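Local coordinates for alkane monooxygenase (Geobacillus thermodenitrificans, PDB 3B9O), which is a monooxygenase of the luciferase-like family, with a TIM-barrel fold that binds flavin mononucleotide, at residues A[232-237]-A[255-260]. Residues are numbered along the deposited sequence; the frame is centred on the assembly and turned at random.
Sequences RGREFA and KFFVDD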
loop_
_atom_site.group_PDB
_atom_site.type_symbol
_atom_site.label_atom_id
_atom_site.label_comp_id
_atom_site.label_asym_id
_atom_site.label_seq_id
_atom_site.Cartn_x
_atom_site.Cartn_y
_atom_site.Cartn_z
ATOM N N ARG A 232 -13.546 -10.664 6.020
ATOM C CA ARG A 232 -12.374 -11.206 6.710
ATOM C C ARG A 232 -11.193 -10.200 6.721
ATOM O O ARG A 232 -10.510 -10.053 7.743
ATOM C CB ARG A 232 -11.943 -12.538 6.057
ATOM C CG ARG A 232 -10.884 -13.337 6.839
ATOM C CD ARG A 232 -11.334 -13.673 8.275
ATOM N NE ARG A 232 -10.249 -14.276 9.053
ATOM C CZ ARG A 232 -9.275 -13.602 9.696
ATOM N NH1 ARG A 232 -9.228 -12.262 9.676
ATOM N NH2 ARG A 232 -8.360 -14.274 10.390
ATOM N N GLY A 233 -10.939 -9.577 5.573
ATOM C CA GLY A 233 -9.950 -8.515 5.429
ATOM C C GLY A 233 -10.195 -7.340 6.378
ATOM O O GLY A 233 -9.287 -6.895 7.060
ATOM N N ARG A 234 -11.440 -6.873 6.473
ATOM C CA ARG A 234 -11.764 -5.740 7.359
ATOM C C ARG A 234 -11.530 -6.137 8.777
ATOM O O ARG A 234 -11.060 -5.340 9.572
ATOM C CB ARG A 234 -13.213 -5.247 7.187
ATOM C CG ARG A 234 -13.411 -4.315 5.999
ATOM C CD ARG A 234 -14.882 -3.814 5.901
ATOM N NE ARG A 234 -15.532 -4.687 4.952
ATOM C CZ ARG A 234 -16.662 -5.348 5.103
ATOM N NH1 ARG A 234 -17.428 -5.243 6.189
ATOM N NH2 ARG A 234 -17.033 -6.098 4.096
ATOM N N GLU A 235 -11.841 -7.396 9.107
ATOM C CA GLU A 235 -11.591 -7.893 10.459
ATOM C C GLU A 235 -10.088 -7.931 10.765
ATOM O O GLU A 235 -9.643 -7.627 11.892
ATOM C CB GLU A 235 -12.185 -9.294 10.616
ATOM C CG GLU A 235 -12.114 -9.808 12.046
ATOM C CD GLU A 235 -13.064 -9.073 12.992
ATOM O OE1 GLU A 235 -12.818 -9.124 14.199
ATOM O OE2 GLU A 235 -14.046 -8.441 12.535
ATOM N N PHE A 236 -9.322 -8.346 9.759
ATOM C CA PHE A 236 -7.856 -8.414 9.852
ATOM C C PHE A 236 -7.234 -7.041 10.059
ATOM O O PHE A 236 -6.363 -6.882 10.901
ATOM C CB PHE A 236 -7.259 -9.044 8.587
ATOM C CG PHE A 236 -5.766 -9.276 8.673
ATOM C CD1 PHE A 236 -5.273 -10.422 9.257
ATOM C CD2 PHE A 236 -4.861 -8.352 8.171
ATOM C CE1 PHE A 236 -3.903 -10.654 9.342
ATOM C CE2 PHE A 236 -3.470 -8.588 8.254
ATOM C CZ PHE A 236 -3.012 -9.746 8.838
ATOM N N ALA A 237 -7.648 -6.073 9.236
ATOM C CA ALA A 237 -7.365 -4.655 9.439
ATOM C C ALA A 237 -7.639 -4.166 10.862
ATOM O O ALA A 237 -6.780 -3.533 11.482
ATOM C CB ALA A 237 -8.184 -3.806 8.404
ATOM N N LYS A 255 -17.393 6.118 4.405
ATOM C CA LYS A 255 -17.776 6.330 5.800
ATOM C C LYS A 255 -18.230 5.042 6.470
ATOM O O LYS A 255 -17.887 4.772 7.637
ATOM C CB LYS A 255 -18.871 7.376 5.902
ATOM C CG LYS A 255 -19.216 7.760 7.327
ATOM C CD LYS A 255 -20.117 8.998 7.315
ATOM C CE LYS A 255 -21.031 8.981 8.492
ATOM N NZ LYS A 255 -20.313 8.513 9.725
ATOM N N PHE A 256 -18.973 4.243 5.703
ATOM C CA PHE A 256 -19.445 2.945 6.138
ATOM C C PHE A 256 -18.269 2.060 6.511
ATOM O O PHE A 256 -18.296 1.381 7.552
ATOM C CB PHE A 256 -20.305 2.237 5.072
ATOM C CG PHE A 256 -20.670 0.804 5.456
ATOM C CD1 PHE A 256 -21.782 0.552 6.287
ATOM C CD2 PHE A 256 -19.874 -0.270 5.051
ATOM C CE1 PHE A 256 -22.117 -0.759 6.682
ATOM C CE2 PHE A 256 -20.190 -1.578 5.438
ATOM C CZ PHE A 256 -21.319 -1.818 6.262
ATOM N N PHE A 257 -17.259 2.040 5.647
ATOM C CA PHE A 257 -16.116 1.152 5.871
ATOM C C PHE A 257 -15.224 1.630 7.011
ATOM O O PHE A 257 -14.743 0.818 7.790
ATOM C CB PHE A 257 -15.352 0.876 4.558
ATOM C CG PHE A 257 -16.130 0.010 3.597
ATOM C CD1 PHE A 257 -16.523 0.493 2.356
ATOM C CD2 PHE A 257 -16.521 -1.278 3.974
ATOM C CE1 PHE A 257 -17.265 -0.300 1.485
ATOM C CE2 PHE A 257 -17.258 -2.077 3.112
ATOM C CZ PHE A 257 -17.628 -1.586 1.866
ATOM N N VAL A 258 -15.053 2.954 7.116
ATOM C CA VAL A 258 -14.271 3.572 8.191
ATOM C C VAL A 258 -14.931 3.157 9.516
ATOM O O VAL A 258 -14.276 2.634 10.419
ATOM C CB VAL A 258 -14.232 5.132 8.046
ATOM C CG1 VAL A 258 -13.744 5.814 9.319
ATOM C CG2 VAL A 258 -13.332 5.551 6.871
ATOM N N ASP A 259 -16.247 3.354 9.578
ATOM C CA ASP A 259 -17.031 3.091 10.804
ATOM C C ASP A 259 -17.019 1.588 11.131
ATOM O O ASP A 259 -16.848 1.204 12.289
ATOM C CB ASP A 259 -18.478 3.620 10.628
ATOM C CG ASP A 259 -18.570 5.151 10.720
ATOM O OD1 ASP A 259 -17.581 5.802 11.078
ATOM O OD2 ASP A 259 -19.634 5.722 10.444
ATOM N N ASP A 260 -17.086 0.753 10.088
ATOM C CA ASP A 260 -17.117 -0.711 10.239
ATOM C C ASP A 260 -15.832 -1.234 10.870
ATOM O O ASP A 260 -15.851 -1.986 11.861
ATOM C CB ASP A 260 -17.335 -1.370 8.889
ATOM C CG ASP A 260 -17.542 -2.866 8.997
ATOM O OD1 ASP A 260 -16.768 -3.592 8.362
ATOM O OD2 ASP A 260 -18.476 -3.294 9.720
#
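R234 reaches across from helix 231-240 to F257 and D260 of helix 251-265, joining two consecutive outer helices of the TIM barrel. Strand 243-246 lies between them in the chain and pairs in parallel with strand 223-227, which precedes helix 231-240, so the two helices belong to successive beta-alpha units. The backbones stay well apart, the nearest CA atoms, those of R234 and D260, being 7.9 Å from each other, and one long side chain spans the gap. The R234 chain is extended through chi2 and then bends at chi3 (-97°), which turns the guanidinium out of the line of its methylenes. Over one face of that group, toward its rim, sits CE2 of F257, 3.6 Å from NE of R234. The two planes are inclined by 58°, so ring and guanidinium meet obliquely rather than as a parallel stack. Nearer the backbone, CD of R234 rests 3.6 Å from CD2 of F257. NE of R234 is hydrogen-bonded to the carbonyl O of M229, which helps to fix the turn of the guanidinium. Next to R234, G233 touches the flavin mononucleotide, placing this helix pair beside its pocket. D260 approaches differently, at the edge of the guanidinium. Its CG is anti to the backbone N (chi1 -173°), which carries the carboxylate toward R234 and forms a salt bridge near the protein surface. OD1 of D260 also forms a salt bridge with NE of R264, and its negative charge probably offsets the closeness of the two guanidinium groups. The hydrogen bond from NH1 of R234 to OD1 of D260 is 2.8 Å long and nearly straight, lying in the guanidinium plane but meeting OD1 from above the carboxylate plane, 48° out of it.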